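Local structure of urocanate hydratase (Paenibacillus sp. Soil724D2, 7NED) at residues A171-G176 against N200-K205; A182-E187 against V226-T231; D249-Q254 against A308-N313. The protein probably catalyses the hydration of thiourocanate in bacterial ergothioneine breakdown, a urocanase-type reaction that uses bound NAD+. All blocks are in the same frame, centred on the assembly; numbering follows the deposited sequence.

Interaction 1: A171-G176 against N200-K205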
# COMPACT_ATOMS: atom_id res chain seq x y z
N ALA A 171 -11.45 27.98 -0.84
CA ALA A 171 -10.67 28.60 0.23
C ALA A 171 -9.75 29.70 -0.28
O ALA A 171 -9.24 30.50 0.51
CB ALA A 171 -9.83 27.55 0.95
N GLN A 172 -9.48 29.72 -1.58
CA GLN A 172 -8.43 30.61 -2.07
C GLN A 172 -8.77 32.08 -1.87
O GLN A 172 -7.87 32.85 -1.48
CB GLN A 172 -8.18 30.31 -3.55
CG GLN A 172 -7.60 28.95 -3.84
CD GLN A 172 -7.51 28.73 -5.33
OE1 GLN A 172 -6.42 28.76 -5.91
NE2 GLN A 172 -8.67 28.59 -5.97
N PRO A 173 -9.99 32.55 -2.12
CA PRO A 173 -10.24 33.99 -1.95
C PRO A 173 -10.01 34.44 -0.52
O PRO A 173 -9.48 35.54 -0.30
CB PRO A 173 -11.71 34.17 -2.39
CG PRO A 173 -12.28 32.79 -2.42
CD PRO A 173 -11.14 31.86 -2.72
N LEU A 174 -10.39 33.63 0.46
CA LEU A 174 -10.17 34.02 1.84
C LEU A 174 -8.70 33.91 2.22
O LEU A 174 -8.17 34.77 2.93
CB LEU A 174 -11.03 33.19 2.77
CG LEU A 174 -11.18 33.69 4.18
CD1 LEU A 174 -11.61 35.21 4.27
CD2 LEU A 174 -12.21 32.80 4.85
N ALA A 175 -8.01 32.87 1.76
CA ALA A 175 -6.58 32.84 1.97
C ALA A 175 -5.94 34.09 1.36
O ALA A 175 -5.08 34.71 1.98
CB ALA A 175 -5.97 31.58 1.35
N GLY A 176 -6.38 34.47 0.16
CA GLY A 176 -5.82 35.65 -0.48
C GLY A 176 -6.04 36.91 0.34
O GLY A 176 -5.10 37.64 0.65
N ASN A 200 -19.34 33.97 2.58
CA ASN A 200 -18.34 34.99 2.87
C ASN A 200 -16.92 34.49 2.76
O ASN A 200 -16.01 35.06 3.37
CB ASN A 200 -18.59 35.61 4.24
CG ASN A 200 -19.62 36.68 4.15
OD1 ASN A 200 -19.39 37.69 3.48
ND2 ASN A 200 -20.78 36.45 4.73
N TYR A 201 -16.70 33.45 1.96
CA TYR A 201 -15.36 33.18 1.52
C TYR A 201 -14.93 34.14 0.43
O TYR A 201 -13.72 34.37 0.24
CB TYR A 201 -15.26 31.74 1.01
CG TYR A 201 -14.84 30.78 2.06
CD1 TYR A 201 -15.71 30.36 3.07
CD2 TYR A 201 -13.53 30.30 2.06
CE1 TYR A 201 -15.28 29.42 4.05
CE2 TYR A 201 -13.09 29.41 3.03
CZ TYR A 201 -13.97 28.97 4.02
OH TYR A 201 -13.50 28.08 4.95
N LEU A 202 -15.92 34.75 -0.23
CA LEU A 202 -15.74 35.59 -1.39
C LEU A 202 -16.37 36.96 -1.12
O LEU A 202 -17.48 37.04 -0.59
CB LEU A 202 -16.37 34.92 -2.60
CG LEU A 202 -16.15 35.66 -3.90
CD1 LEU A 202 -14.67 35.77 -4.13
CD2 LEU A 202 -16.83 34.90 -5.06
N GLN A 203 -15.69 38.02 -1.53
CA GLN A 203 -16.21 39.36 -1.23
C GLN A 203 -17.10 39.90 -2.34
O GLN A 203 -18.14 40.51 -2.05
CB GLN A 203 -15.06 40.33 -0.99
CG GLN A 203 -14.48 40.22 0.42
CD GLN A 203 -13.21 41.03 0.59
OE1 GLN A 203 -12.78 41.73 -0.33
NE2 GLN A 203 -12.60 40.95 1.79
N ARG A 204 -16.68 39.74 -3.59
CA ARG A 204 -17.35 40.32 -4.74
C ARG A 204 -17.44 39.31 -5.87
O ARG A 204 -16.60 38.41 -5.96
CB ARG A 204 -16.62 41.56 -5.29
CG ARG A 204 -16.52 42.68 -4.31
CD ARG A 204 -15.79 43.87 -4.92
NE ARG A 204 -15.51 44.87 -3.90
CZ ARG A 204 -14.71 45.92 -4.07
NH1 ARG A 204 -14.13 46.17 -5.25
NH2 ARG A 204 -14.50 46.73 -3.06
N LYS A 205 -18.44 39.47 -6.74
CA LYS A 205 -18.57 38.63 -7.93
C LYS A 205 -18.93 39.50 -9.13
O LYS A 205 -19.48 40.59 -8.99
CB LYS A 205 -19.63 37.53 -7.75
CG LYS A 205 -21.06 38.07 -7.88
CD LYS A 205 -22.13 36.97 -7.80
CE LYS A 205 -23.41 37.36 -8.53
NZ LYS A 205 -24.41 36.25 -8.62
O HOH W 1 -12.23 36.96 0.85

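Interaction 2: A182-E187 against V226-T231. With NAD (nicotinamide-adenine-dinucleotide), chain C.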
# COMPACT_ATOMS: atom_id res chain seq x y z
N ALA A 182 -4.92 41.19 -3.44
CA ALA A 182 -6.08 41.38 -4.31
C ALA A 182 -6.15 40.13 -5.18
O ALA A 182 -5.27 39.89 -6.00
CB ALA A 182 -5.93 42.64 -5.16
N ILE A 183 -7.18 39.32 -4.99
CA ILE A 183 -7.20 37.99 -5.60
C ILE A 183 -8.42 37.87 -6.52
O ILE A 183 -9.55 38.13 -6.11
CB ILE A 183 -7.18 36.88 -4.53
CG1 ILE A 183 -7.06 35.48 -5.20
CG2 ILE A 183 -8.37 36.98 -3.57
CD1 ILE A 183 -6.62 34.32 -4.22
N LEU A 184 -8.16 37.49 -7.77
CA LEU A 184 -9.18 37.20 -8.77
C LEU A 184 -9.32 35.69 -8.95
O LEU A 184 -8.34 35.02 -9.30
CB LEU A 184 -8.80 37.85 -10.10
CG LEU A 184 -9.77 37.69 -11.26
CD1 LEU A 184 -11.19 38.13 -10.85
CD2 LEU A 184 -9.25 38.43 -12.50
N CYS A 185 -10.52 35.15 -8.73
CA CYS A 185 -10.77 33.72 -8.85
C CYS A 185 -11.73 33.46 -10.01
O CYS A 185 -12.90 33.86 -9.95
CB CYS A 185 -11.36 33.17 -7.56
SG CYS A 185 -10.32 33.56 -6.13
N VAL A 186 -11.23 32.81 -11.06
CA VAL A 186 -12.04 32.45 -12.21
C VAL A 186 -12.74 31.13 -11.92
O VAL A 186 -12.09 30.14 -11.55
CB VAL A 186 -11.19 32.33 -13.49
CG1 VAL A 186 -12.08 32.07 -14.70
CG2 VAL A 186 -10.32 33.55 -13.70
N GLU A 187 -14.06 31.11 -12.12
CA GLU A 187 -14.87 29.93 -11.85
C GLU A 187 -15.95 29.81 -12.92
O GLU A 187 -16.59 30.81 -13.27
CB GLU A 187 -15.46 30.03 -10.42
CG GLU A 187 -16.62 29.12 -10.12
CD GLU A 187 -16.27 27.63 -10.26
OE1 GLU A 187 -15.35 27.11 -9.56
OE2 GLU A 187 -16.94 26.96 -11.08
N VAL A 226 -8.83 42.45 -1.62
CA VAL A 226 -10.15 42.23 -2.19
C VAL A 226 -10.15 40.83 -2.79
O VAL A 226 -9.12 40.35 -3.24
CB VAL A 226 -10.49 43.28 -3.28
CG1 VAL A 226 -9.69 42.96 -4.55
CG2 VAL A 226 -12.01 43.38 -3.51
N SER A 227 -11.31 40.19 -2.78
CA SER A 227 -11.51 38.93 -3.51
C SER A 227 -12.63 39.11 -4.52
O SER A 227 -13.71 39.60 -4.20
CB SER A 227 -11.80 37.74 -2.60
OG SER A 227 -12.89 37.94 -1.73
N VAL A 228 -12.35 38.71 -5.76
CA VAL A 228 -13.31 38.83 -6.83
C VAL A 228 -13.49 37.47 -7.48
O VAL A 228 -12.51 36.85 -7.90
CB VAL A 228 -12.86 39.86 -7.88
CG1 VAL A 228 -13.92 39.97 -8.95
CG2 VAL A 228 -12.56 41.20 -7.20
N GLY A 229 -14.74 37.01 -7.56
CA GLY A 229 -15.07 35.82 -8.30
C GLY A 229 -15.57 36.24 -9.67
O GLY A 229 -16.56 36.98 -9.78
N LEU A 230 -14.87 35.81 -10.70
CA LEU A 230 -15.24 36.09 -12.08
C LEU A 230 -15.82 34.83 -12.70
O LEU A 230 -15.13 33.81 -12.80
CB LEU A 230 -14.02 36.55 -12.86
CG LEU A 230 -14.22 36.80 -14.35
CD1 LEU A 230 -15.29 37.86 -14.59
CD2 LEU A 230 -12.88 37.12 -15.01
N THR A 231 -17.07 34.91 -13.15
CA THR A 231 -17.68 33.78 -13.85
C THR A 231 -17.08 33.65 -15.24
O THR A 231 -17.24 34.56 -16.08
CB THR A 231 -19.18 33.96 -13.93
OG1 THR A 231 -19.70 33.98 -12.61
CG2 THR A 231 -19.80 32.78 -14.65
PA NAD C . -14.06 20.69 -7.00
O1A NAD C . -14.25 19.82 -8.24
O2A NAD C . -15.01 20.82 -5.88
O5B NAD C . -14.10 22.25 -7.67
C5B NAD C . -13.42 22.38 -8.85
C4B NAD C . -13.88 23.81 -9.40
O4B NAD C . -13.32 24.12 -10.64
C3B NAD C . -15.42 23.63 -9.60
O3B NAD C . -16.10 24.66 -9.00
C2B NAD C . -15.56 23.70 -11.16
O2B NAD C . -16.69 24.38 -11.57
C1B NAD C . -14.39 24.62 -11.46
N9A NAD C . -13.86 24.50 -12.82
C8A NAD C . -13.69 23.37 -13.61
N7A NAD C . -13.19 23.63 -14.79
C5A NAD C . -12.97 25.00 -14.78
C6A NAD C . -12.46 25.90 -15.75
N6A NAD C . -12.03 25.47 -16.96
N1A NAD C . -12.37 27.23 -15.46
C2A NAD C . -12.84 27.60 -14.25
N3A NAD C . -13.35 26.88 -13.24
C4A NAD C . -13.41 25.56 -13.55
O3 NAD C . -12.55 20.39 -6.73
PN NAD C . -11.89 20.84 -5.35
O1N NAD C . -12.12 20.05 -4.09
O2N NAD C . -11.87 22.36 -5.32
O5D NAD C . -10.21 20.52 -5.59
C5D NAD C . -9.67 21.17 -6.75
C4D NAD C . -8.26 20.70 -6.95
O4D NAD C . -7.51 20.76 -5.75
C3D NAD C . -8.44 19.12 -7.24
O3D NAD C . -7.59 18.68 -8.29
C2D NAD C . -7.99 18.44 -5.90
O2D NAD C . -7.33 17.25 -6.02
C1D NAD C . -6.87 19.51 -5.70
N1N NAD C . -6.06 19.44 -4.48
C2N NAD C . -5.21 18.35 -4.51
C3N NAD C . -4.30 18.12 -3.49
C7N NAD C . -3.46 16.85 -3.60
O7N NAD C . -2.35 16.71 -3.08
N7N NAD C . -4.02 15.77 -4.26
C4N NAD C . -4.27 19.07 -2.45
C5N NAD C . -5.13 20.16 -2.47
C6N NAD C . -6.04 20.36 -3.53

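Interaction 3: D249-Q254 against A308-N313. With NAD (nicotinamide-adenine-dinucleotide), chain C.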
# COMPACT_ATOMS: atom_id res chain seq x y z
N ASP A 249 0.88 39.33 -10.13
CA ASP A 249 2.10 39.07 -9.38
C ASP A 249 2.24 37.61 -9.04
O ASP A 249 3.37 37.10 -8.92
CB ASP A 249 2.09 39.90 -8.10
CG ASP A 249 2.01 41.40 -8.40
OD1 ASP A 249 2.98 41.88 -9.03
OD2 ASP A 249 1.00 42.06 -8.05
N ILE A 250 1.11 36.92 -8.92
CA ILE A 250 1.09 35.50 -8.57
C ILE A 250 0.02 34.82 -9.39
O ILE A 250 -1.06 35.38 -9.58
CB ILE A 250 0.80 35.29 -7.08
CG1 ILE A 250 1.88 35.96 -6.23
CG2 ILE A 250 0.73 33.80 -6.78
CD1 ILE A 250 1.50 36.06 -4.77
N VAL A 251 0.30 33.63 -9.89
CA VAL A 251 -0.66 32.92 -10.70
C VAL A 251 -0.65 31.46 -10.29
O VAL A 251 0.41 30.84 -10.24
CB VAL A 251 -0.35 33.04 -12.20
CG1 VAL A 251 -1.38 32.23 -13.02
CG2 VAL A 251 -0.29 34.55 -12.62
N THR A 252 -1.83 30.91 -10.01
CA THR A 252 -1.96 29.46 -9.83
C THR A 252 -3.32 29.04 -10.39
O THR A 252 -3.95 29.77 -11.16
CB THR A 252 -1.74 29.07 -8.35
OG1 THR A 252 -1.77 27.63 -8.24
CG2 THR A 252 -2.78 29.64 -7.41
N ASP A 253 -3.75 27.83 -10.02
CA ASP A 253 -5.00 27.27 -10.52
C ASP A 253 -5.42 26.23 -9.51
O ASP A 253 -4.58 25.52 -8.96
CB ASP A 253 -4.81 26.65 -11.91
CG ASP A 253 -6.09 25.95 -12.40
OD1 ASP A 253 -6.38 24.81 -11.96
OD2 ASP A 253 -6.82 26.56 -13.20
N GLN A 254 -6.71 26.15 -9.22
CA GLN A 254 -7.14 25.05 -8.41
C GLN A 254 -8.48 24.55 -8.91
O GLN A 254 -9.38 24.21 -8.14
CB GLN A 254 -7.16 25.41 -6.94
CG GLN A 254 -6.79 24.17 -6.10
CD GLN A 254 -6.67 24.50 -4.65
OE1 GLN A 254 -7.14 25.55 -4.19
NE2 GLN A 254 -5.89 23.68 -3.94
N ALA A 308 5.56 36.88 -13.31
CA ALA A 308 4.65 36.37 -12.29
C ALA A 308 5.32 35.24 -11.53
O ALA A 308 6.14 34.50 -12.07
CB ALA A 308 3.35 35.88 -12.91
N ILE A 309 4.99 35.13 -10.24
CA ILE A 309 5.32 33.93 -9.48
C ILE A 309 4.21 32.93 -9.78
O ILE A 309 3.06 33.10 -9.35
CB ILE A 309 5.41 34.23 -7.97
CG1 ILE A 309 6.44 35.33 -7.67
CG2 ILE A 309 5.78 32.96 -7.20
CD1 ILE A 309 7.80 35.07 -8.27
N VAL A 310 4.54 31.85 -10.48
CA VAL A 310 3.55 30.92 -10.98
C VAL A 310 3.78 29.55 -10.33
O VAL A 310 4.92 29.11 -10.18
CB VAL A 310 3.65 30.84 -12.52
CG1 VAL A 310 2.65 29.83 -13.14
CG2 VAL A 310 3.53 32.26 -13.14
N PHE A 311 2.69 28.90 -9.92
CA PHE A 311 2.90 27.59 -9.30
C PHE A 311 1.66 26.72 -9.45
O PHE A 311 0.55 27.20 -9.67
CB PHE A 311 3.30 27.72 -7.81
CG PHE A 311 2.19 28.22 -6.93
CD1 PHE A 311 1.37 27.32 -6.24
CD2 PHE A 311 1.94 29.57 -6.81
CE1 PHE A 311 0.34 27.77 -5.43
CE2 PHE A 311 0.91 30.06 -5.99
CZ PHE A 311 0.09 29.15 -5.29
N ASP A 312 1.92 25.42 -9.39
CA ASP A 312 0.90 24.38 -9.39
C ASP A 312 0.40 24.17 -7.96
O ASP A 312 1.20 24.00 -7.02
CB ASP A 312 1.54 23.10 -9.97
CG ASP A 312 0.60 21.91 -10.05
OD1 ASP A 312 -0.32 21.80 -9.22
OD2 ASP A 312 0.85 21.06 -10.94
N ASN A 313 -0.92 24.23 -7.78
CA ASN A 313 -1.51 24.19 -6.44
C ASN A 313 -1.98 22.78 -6.08
O ASN A 313 -2.90 22.61 -5.27
CB ASN A 313 -2.64 25.21 -6.33
CG ASN A 313 -2.84 25.73 -4.93
OD1 ASN A 313 -2.14 25.34 -3.98
ND2 ASN A 313 -3.82 26.63 -4.77
PA NAD C . -14.06 20.69 -7.00
O1A NAD C . -14.25 19.82 -8.24
O2A NAD C . -15.01 20.82 -5.88
O5B NAD C . -14.10 22.25 -7.67
C5B NAD C . -13.42 22.38 -8.85
C4B NAD C . -13.88 23.81 -9.40
O4B NAD C . -13.32 24.12 -10.64
C3B NAD C . -15.42 23.63 -9.60
O3B NAD C . -16.10 24.66 -9.00
C2B NAD C . -15.56 23.70 -11.16
O2B NAD C . -16.69 24.38 -11.57
C1B NAD C . -14.39 24.62 -11.46
N9A NAD C . -13.86 24.50 -12.82
C8A NAD C . -13.69 23.37 -13.61
N7A NAD C . -13.19 23.63 -14.79
C5A NAD C . -12.97 25.00 -14.78
C6A NAD C . -12.46 25.90 -15.75
N6A NAD C . -12.03 25.47 -16.96
N1A NAD C . -12.37 27.23 -15.46
C2A NAD C . -12.84 27.60 -14.25
N3A NAD C . -13.35 26.88 -13.24
C4A NAD C . -13.41 25.56 -13.55
O3 NAD C . -12.55 20.39 -6.73
PN NAD C . -11.89 20.84 -5.35
O1N NAD C . -12.12 20.05 -4.09
O2N NAD C . -11.87 22.36 -5.32
O5D NAD C . -10.21 20.52 -5.59
C5D NAD C . -9.67 21.17 -6.75
C4D NAD C . -8.26 20.70 -6.95
O4D NAD C . -7.51 20.76 -5.75
C3D NAD C . -8.44 19.12 -7.24
O3D NAD C . -7.59 18.68 -8.29
C2D NAD C . -7.99 18.44 -5.90
O2D NAD C . -7.33 17.25 -6.02
C1D NAD C . -6.87 19.51 -5.70
N1N NAD C . -6.06 19.44 -4.48
C2N NAD C . -5.21 18.35 -4.51
C3N NAD C . -4.30 18.12 -3.49
C7N NAD C . -3.46 16.85 -3.60
O7N NAD C . -2.35 16.71 -3.08
N7N NAD C . -4.02 15.77 -4.26
C4N NAD C . -4.27 19.07 -2.45
C5N NAD C . -5.13 20.16 -2.47
C6N NAD C . -6.04 20.36 -3.53
O HOH W 2 -2.34 24.23 -10.02

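Interaction 1: A171-G176 against N200-K205
Tyr201 lays its ring against the N-terminal part of helix 172-178, and Leu174 reaches that ring from one side. The two side chains cross at about a right angle: with its CG anti to the amide nitrogen (chi1 -165°), Leu174 sets methyl CD2 over one face, 4.1 Å from the ring centroid and 17° off its normal, a CH-pi contact displaced toward the CD2-CE2 rim. Leu174 CB, placed by the backbone, lies 3.9 Å from Tyr201 CD2. Ala171 meets the same rim obliquely, its CA 3.8 Å from Tyr201 CE2. The Pro173 ring is turned to the backbone of 201-202; its CB lies 3.3 Å from Tyr201 O and 3.8 Å from the CD1 methyl of Leu202. The carbonyl oxygen of Tyr201 accepts a 3.0 Å hydrogen bond from a water, which also donates a weak one to Pro173 O. Asn200 ends the preceding helix in a Schellman motif, and Leu202 packs back on Val193 of that helix, 190-198. Side-chain contact is thus apolar, with the water as polar link, so the packing of residues 171-174 against the loop between helix 190-198 and strand 204-206 of the Rossmann-like domain rests mainly on shape and burial.

Interaction 2: A182-E187 against V226-T231
Two neighbouring parallel strands of the Rossmann-like sheet meet here, 182-187 beside 226-231, paired residue for residue from Ala182-Val226 to Glu187-Thr231. Five backbone hydrogen bonds join them, starting with Ile183 N to Val226 O at 2.8 Å and ending with Glu187 N to Leu230 O at 3.0 Å. The middle one, from Cys185 N to Val228 O, is nearly straight at 174°. On the face carrying Leu184, Val228 and Leu230, methyl CD1 of Leu184 lies 3.8 Å from both Val228 CG1 and Leu230 CB; its CG stands anti to the backbone N (chi1 -179°), and the branch leans across to the neighbouring strand. Helix 209-222 covers this face through Ala212, Trp215 and Leu209. On the reverse face, Ile183 CG2 comes to 3.6 Å from Ser227 CB, while Ser227 OG bonds to Gln203 N. Glu187, at the C-terminal end of its strand, bends at chi2 (61°) and grips the adenosine ribose of NAD with both carboxylate oxygens: O3B donates to OE1 at 2.6 Å and O2B to OE2 at 2.6 Å. Leu165 N and Ser189 N bond to OE1 and OE2 respectively, fixing the turn of the carboxylate. An acidic residue at the C-terminal end of the second strand, holding both ribose hydroxyls, is the classic NAD-binding feature of Rossmann folds.

Interaction 3: D249-Q254 against A308-N313
Segments 249-254 and 308-313 run side by side in parallel, and three backbone hydrogen bonds join them: Ile309 N to Asp249 O, Val251 N to Ile309 O and Phe311 N to Val251 O. Beyond this ladder the side chain of Thr252 takes over. Its OG1, anti to the backbone N (chi1 -175°), donates to Phe311 O at 2.8 Å, approaching from above the carbonyl plane. The same residue covers the Phe311 ring: CB stands 3.7 Å from the centroid, 16° off the normal, in a CH-pi contact, with CG2 at 3.6 Å from the ring's CZ. Ile250 CG2 meets the ring at its edge, in plane, 3.8 Å from CE2, and Ile142 and Ile146 of helix 133-150 also pack on Phe311. Cutting the Phe311 ring back to an alanine here is likely to open a gap against helix 133-150 and leave Thr252 and Ile250 without their aromatic partner. The opposite sheet face is apolar too, with Val251 CG2 3.9 Å from Ala308 CB and helix 282-305 packed against both residues. Toward the ligand end, the amides of Gln254 and Asn313 stack with planes 16° apart, OE1 of Gln254 lying 3.5 Å from ND2 of Asn313. A water lies between Asp253 O and Asn313 N, accepting from the latter at 2.7 Å. Gln254 then reaches the cofactor, its NE2 3.3 Å from C6N of the nicotinamide ring. A loop at the C-terminal end of a parallel strand touching the dinucleotide is the hallmark of the Rossmann-like fold, and here the loop after strand 250-251 reaches the nicotinamide end of NAD through Gln254, with Asn313 stacked beside it.

Overall arrangement
All three contacts belong to the Rossmann-like domain and reach one parallel sheet, in which strand 159-163 separates the strand pair of interaction 2 from that of interaction 3. Along the chain, the segments of interactions 1 and 2 alternate, and interaction 3 follows both. Centres of interactions 1 and 2 are about 8 Å apart, and the two touch where Gln203 and Arg204 meet strand 226-231. Interaction 3 lies about 16 Å from interaction 1, centre to centre, yet Gln172 packs on Gln254 and Asn313. Interactions 2 and 3, about 14 Å apart between centres, do not touch each other but both meet the same NAD, one binding the adenosine ribose and the other packing beside the nicotinamide.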